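Local coordinates for protein aldehyde dehydrogenase (Trypanosoma brucei, PDB 5MYP) that probably oxidises aldehydes to carboxylic acids with NAD+ as the electron acceptor, at residues 9-21 and 178-192. Sequence-based numbering, arbitrary orientation. Where two conformers were deposited one is given.
Sequences PENTSLENIPVIV and IVNGGVSETTAVLKE. Unlike the reference sequence in segment 9-21: Val19 (reference Thr).
In the Rossmann-type nucleotide-binding domain that aldehyde dehydrogenases share, the N-terminal arm, residues 9-21, lies along the end of strand 176-178 and then on helix 183-191. Two short bonds fasten Thr12 to Asn180: Thr12 N donates a hydrogen bond to Asn180 O (2.9 Å), and Asn180 N points almost straight at Thr12 OG1 (2.8 Å, 173°). A threonine fits here because its hydroxyl, turned beside its own backbone N (chi1 -50°), accepts from Asn180 while its N-H donates, so one residue does both. The Pro9 and Asn180 side chains cross at about a right angle, Pro9 CB 3.7 Å from Asn180 CG, while Asn180 ND2 bonds to Thr164 OG1 and to a water that also reaches Glu10 O.

Gly181 leaves room for the Glu185 carboxylate, and its backbone conformation, too, suits glycine. Bent at chi2, Glu185 folds back so that OE1 accepts a hydrogen bond from Gly182 N at the N-cap from above the carboxylate plane, while a water joins OE2 to Thr12 O.

Farther along, the contact turns apolar. Ile17 is buried, its CD1 against Ala188 CB (3.6 Å) and its CG2 over Val189 CA; the small alanine lets helix 16-21 approach, and Leu14 CD2 shares the same methyl (3.7 Å). The axes of 16-21 and 183-191 approach to 9.4 Å with a crossing angle of -46°. Glu192 lays its aliphatic part on Val21 CG2 (CG at 3.8 Å), and a water links its OE1 to Pro18 O.

Strand 147-151 pairs with strand 176-178, helix 157-170 packs against Pro9, Ile178 and Asn180, and helix 203-214 meets Leu190 of helix 183-191.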
loop_
_atom_site.group_PDB
_atom_site.type_symbol
_atom_site.label_atom_id
_atom_site.label_comp_id
_atom_site.label_asym_id
_atom_site.label_seq_id
_atom_site.Cartn_x
_atom_site.Cartn_y
_atom_site.Cartn_z
ATOM N N PRO A 9 -5.122 -32.026 7.126
ATOM C CA PRO A 9 -3.930 -32.105 6.288
ATOM C C PRO A 9 -2.687 -32.429 7.122
ATOM O O PRO A 9 -2.626 -32.079 8.302
ATOM C CB PRO A 9 -3.837 -30.698 5.688
ATOM C CG PRO A 9 -4.439 -29.821 6.717
ATOM C CD PRO A 9 -5.522 -30.627 7.374
ATOM N N GLU A 10 -1.717 -33.100 6.512
ATOM C CA GLU A 10 -0.428 -33.341 7.156
ATOM C C GLU A 10 0.304 -32.007 7.297
ATOM O O GLU A 10 0.330 -31.218 6.352
ATOM C CB GLU A 10 0.410 -34.320 6.330
ATOM C CG GLU A 10 1.714 -34.751 6.993
ATOM C CD GLU A 10 2.518 -35.730 6.147
ATOM O OE1 GLU A 10 1.909 -36.540 5.409
ATOM O OE2 GLU A 10 3.768 -35.698 6.222
ATOM N N ASN A 11 0.881 -31.752 8.473
ATOM C CA ASN A 11 1.679 -30.542 8.693
ATOM C C ASN A 11 2.917 -30.575 7.803
ATOM O O ASN A 11 3.573 -31.610 7.684
ATOM C CB ASN A 11 2.122 -30.418 10.155
ATOM C CG ASN A 11 0.975 -30.114 11.107
ATOM O OD1 ASN A 11 -0.014 -29.475 10.746
ATOM N ND2 ASN A 11 1.115 -30.559 12.346
ATOM N N THR A 12 3.219 -29.444 7.165
ATOM C CA THR A 12 4.440 -29.312 6.381
ATOM C C THR A 12 5.623 -29.288 7.342
ATOM O O THR A 12 5.610 -28.533 8.313
ATOM C CB THR A 12 4.437 -28.015 5.548
ATOM O OG1 THR A 12 3.200 -27.915 4.825
ATOM C CG2 THR A 12 5.627 -27.984 4.577
ATOM N N SER A 13 6.629 -30.122 7.085
ATOM C CA SER A 13 7.837 -30.135 7.909
ATOM C C SER A 13 8.559 -28.801 7.757
ATOM O O SER A 13 8.555 -28.203 6.674
ATOM C CB SER A 13 8.772 -31.286 7.527
ATOM O OG SER A 13 9.437 -31.022 6.303
ATOM N N LEU A 14 9.182 -28.348 8.838
ATOM C CA LEU A 14 9.882 -27.064 8.839
ATOM C C LEU A 14 11.024 -27.013 7.817
ATOM O O LEU A 14 11.279 -25.963 7.231
ATOM C CB LEU A 14 10.396 -26.721 10.248
ATOM C CG LEU A 14 9.335 -26.583 11.349
ATOM C CD1 LEU A 14 9.990 -26.268 12.688
ATOM C CD2 LEU A 14 8.314 -25.518 10.985
ATOM N N GLU A 15 11.688 -28.149 7.603
ATOM C CA GLU A 15 12.769 -28.262 6.623
ATOM C C GLU A 15 12.278 -28.097 5.177
ATOM O O GLU A 15 13.018 -27.584 4.333
ATOM C CB GLU A 15 13.488 -29.612 6.790
ATOM C CG GLU A 15 14.452 -29.965 5.666
ATOM C CD GLU A 15 15.160 -31.288 5.902
ATOM O OE1 GLU A 15 15.428 -32.009 4.918
ATOM O OE2 GLU A 15 15.447 -31.611 7.074
ATOM N N ASN A 16 11.047 -28.536 4.899
ATOM C CA ASN A 16 10.445 -28.406 3.556
ATOM C C ASN A 16 9.916 -27.007 3.218
ATOM O O ASN A 16 9.702 -26.709 2.042
ATOM C CB ASN A 16 9.315 -29.434 3.349
ATOM C CG ASN A 16 9.833 -30.851 3.117
ATOM O OD1 ASN A 16 10.995 -31.052 2.752
ATOM N ND2 ASN A 16 8.967 -31.837 3.314
ATOM N N ILE A 17 9.700 -26.159 4.225
ATOM C CA ILE A 17 9.155 -24.812 3.990
ATOM C C ILE A 17 10.074 -23.952 3.094
ATOM O O ILE A 17 9.591 -23.396 2.107
ATOM C CB ILE A 17 8.732 -24.117 5.318
ATOM C CG1 ILE A 17 7.463 -24.794 5.853
ATOM C CG2 ILE A 17 8.497 -22.618 5.116
ATOM C CD1 ILE A 17 7.141 -24.482 7.301
ATOM N N PRO A 18 11.387 -23.856 3.412
ATOM C CA PRO A 18 12.322 -23.170 2.500
ATOM C C PRO A 18 12.361 -23.741 1.075
ATOM O O PRO A 18 12.510 -22.975 0.122
ATOM C CB PRO A 18 13.689 -23.367 3.168
ATOM C CG PRO A 18 13.390 -23.600 4.604
ATOM C CD PRO A 18 12.024 -24.198 4.700
ATOM N N VAL A 19 12.218 -25.061 0.946
ATOM C CA VAL A 19 12.256 -25.731 -0.364
ATOM C C VAL A 19 11.038 -25.337 -1.200
ATOM O O VAL A 19 11.173 -25.017 -2.380
ATOM C CB VAL A 19 12.324 -27.276 -0.227
ATOM C CG1 VAL A 19 12.322 -27.950 -1.600
ATOM C CG2 VAL A 19 13.557 -27.689 0.570
ATOM N N ILE A 20 9.861 -25.361 -0.573
ATOM C CA ILE A 20 8.602 -24.972 -1.209
ATOM C C ILE A 20 8.676 -23.530 -1.730
ATOM O O ILE A 20 8.360 -23.279 -2.898
ATOM C CB ILE A 20 7.402 -25.161 -0.241
ATOM C CG1 ILE A 20 7.124 -26.656 -0.037
ATOM C CG2 ILE A 20 6.135 -24.477 -0.755
ATOM C CD1 ILE A 20 6.274 -26.980 1.173
ATOM N N VAL A 21 9.110 -22.602 -0.876
ATOM C CA VAL A 21 9.223 -21.189 -1.276
ATOM C C VAL A 21 10.276 -21.010 -2.378
ATOM O O VAL A 21 10.030 -20.294 -3.344
ATOM C CB VAL A 21 9.520 -20.250 -0.077
ATOM C CG1 VAL A 21 9.680 -18.799 -0.545
ATOM C CG2 VAL A 21 8.406 -20.342 0.965
ATOM N N ILE A 178 2.094 -25.015 -1.151
ATOM C CA ILE A 178 1.171 -25.099 -0.018
ATOM C C ILE A 178 1.953 -25.388 1.263
ATOM O O ILE A 178 2.785 -26.297 1.292
ATOM C CB ILE A 178 0.087 -26.182 -0.222
ATOM C CG1 ILE A 178 -0.651 -25.973 -1.562
ATOM C CG2 ILE A 178 -0.900 -26.171 0.945
ATOM C CD1 ILE A 178 -1.615 -27.085 -1.930
ATOM N N VAL A 179 1.693 -24.597 2.303
ATOM C CA VAL A 179 2.233 -24.849 3.640
ATOM C C VAL A 179 1.047 -25.063 4.574
ATOM O O VAL A 179 0.202 -24.185 4.709
ATOM C CB VAL A 179 3.122 -23.686 4.139
ATOM C CG1 VAL A 179 3.545 -23.905 5.591
ATOM C CG2 VAL A 179 4.348 -23.535 3.254
ATOM N N ASN A 180 1.000 -26.224 5.222
ATOM C CA ASN A 180 -0.073 -26.580 6.144
ATOM C C ASN A 180 0.463 -26.620 7.571
ATOM O O ASN A 180 1.585 -27.073 7.804
ATOM C CB ASN A 180 -0.682 -27.943 5.761
ATOM C CG ASN A 180 -1.736 -27.826 4.669
ATOM O OD1 ASN A 180 -2.731 -27.141 4.855
ATOM N ND2 ASN A 180 -1.525 -28.498 3.532
ATOM N N GLY A 181 -0.346 -26.128 8.507
ATOM C CA GLY A 181 -0.022 -26.179 9.933
ATOM C C GLY A 181 -0.548 -24.994 10.710
ATOM O O GLY A 181 -1.366 -24.227 10.207
ATOM N N GLY A 182 -0.052 -24.842 11.935
ATOM C CA GLY A 182 -0.493 -23.790 12.854
ATOM C C GLY A 182 0.569 -22.713 13.006
ATOM O O GLY A 182 1.156 -22.265 12.017
ATOM N N VAL A 183 0.826 -22.315 14.252
ATOM C CA VAL A 183 1.720 -21.197 14.551
ATOM C C VAL A 183 3.159 -21.499 14.145
ATOM O O VAL A 183 3.820 -20.644 13.554
ATOM C CB VAL A 183 1.653 -20.799 16.051
ATOM C CG1 VAL A 183 2.713 -19.759 16.411
ATOM C CG2 VAL A 183 0.263 -20.260 16.377
ATOM N N SER A 184 3.634 -22.699 14.469
ATOM C CA SER A 184 5.006 -23.117 14.134
ATOM C C SER A 184 5.296 -22.981 12.634
ATOM O O SER A 184 6.311 -22.393 12.240
ATOM C CB SER A 184 5.247 -24.563 14.581
ATOM O OG SER A 184 6.468 -25.072 14.065
ATOM N N GLU A 185 4.383 -23.499 11.816
ATOM C CA GLU A 185 4.569 -23.519 10.369
ATOM C C GLU A 185 4.344 -22.132 9.750
ATOM O O GLU A 185 5.025 -21.766 8.791
ATOM C CB GLU A 185 3.667 -24.572 9.706
ATOM C CG GLU A 185 4.031 -26.016 10.072
ATOM C CD GLU A 185 3.467 -26.497 11.409
ATOM O OE1 GLU A 185 2.695 -25.762 12.057
ATOM O OE2 GLU A 185 3.772 -27.636 11.812
ATOM N N THR A 186 3.405 -21.369 10.307
ATOM C CA THR A 186 3.155 -19.990 9.869
ATOM C C THR A 186 4.335 -19.083 10.203
ATOM O O THR A 186 4.759 -18.287 9.366
ATOM C CB THR A 186 1.863 -19.423 10.487
ATOM O OG1 THR A 186 0.771 -20.303 10.194
ATOM C CG2 THR A 186 1.541 -18.031 9.943
ATOM N N THR A 187 4.861 -19.205 11.421
ATOM C CA THR A 187 6.076 -18.496 11.825
ATOM C C THR A 187 7.235 -18.810 10.881
ATOM O O THR A 187 7.944 -17.900 10.455
ATOM C CB THR A 187 6.468 -18.836 13.282
ATOM O OG1 THR A 187 5.401 -18.452 14.153
ATOM C CG2 THR A 187 7.741 -18.116 13.710
ATOM N N ALA A 188 7.395 -20.090 10.533
ATOM C CA ALA A 188 8.472 -20.533 9.641
ATOM C C ALA A 188 8.341 -19.988 8.211
ATOM O O ALA A 188 9.329 -19.528 7.634
ATOM C CB ALA A 188 8.543 -22.053 9.617
ATOM N N VAL A 189 7.143 -20.044 7.634
ATOM C CA VAL A 189 6.953 -19.530 6.263
ATOM C C VAL A 189 7.128 -18.004 6.217
ATOM O O VAL A 189 7.646 -17.478 5.242
ATOM C CB VAL A 189 5.617 -19.991 5.619
ATOM C CG1 VAL A 189 4.413 -19.280 6.211
ATOM C CG2 VAL A 189 5.648 -19.794 4.109
ATOM N N LEU A 190 6.745 -17.312 7.292
ATOM C CA LEU A 190 6.957 -15.859 7.413
ATOM C C LEU A 190 8.428 -15.392 7.490
ATOM O O LEU A 190 8.703 -14.207 7.263
ATOM C CB LEU A 190 6.145 -15.288 8.584
ATOM C CG LEU A 190 4.636 -15.152 8.328
ATOM C CD1 LEU A 190 3.887 -14.851 9.615
ATOM C CD2 LEU A 190 4.315 -14.096 7.278
ATOM N N LYS A 191 9.350 -16.300 7.813
ATOM C CA LYS A 191 10.784 -16.015 7.720
ATOM C C LYS A 191 11.293 -15.983 6.278
ATOM O O LYS A 191 12.311 -15.350 5.998
ATOM C CB LYS A 191 11.590 -17.039 8.521
ATOM C CG LYS A 191 11.323 -16.982 10.014
ATOM C CD LYS A 191 12.535 -17.426 10.819
ATOM C CE LYS A 191 13.000 -18.816 10.418
ATOM N NZ LYS A 191 13.908 -18.792 9.239
ATOM N N GLU A 192 10.597 -16.672 5.372
ATOM C CA GLU A 192 10.979 -16.707 3.949
ATOM C C GLU A 192 10.607 -15.389 3.265
ATOM O O GLU A 192 9.672 -14.697 3.694
ATOM C CB GLU A 192 10.306 -17.876 3.232
ATOM C CG GLU A 192 10.629 -19.258 3.803
ATOM C CD GLU A 192 12.107 -19.589 3.768
ATOM O OE1 GLU A 192 12.780 -19.260 2.770
ATOM O OE2 GLU A 192 12.596 -20.178 4.751
HETATM O O HOH W 1 0.360 -30.595 3.681
HETATM O O HOH W 2 5.693 -28.933 10.839
HETATM O O HOH W 3 13.444 -20.384 0.465
#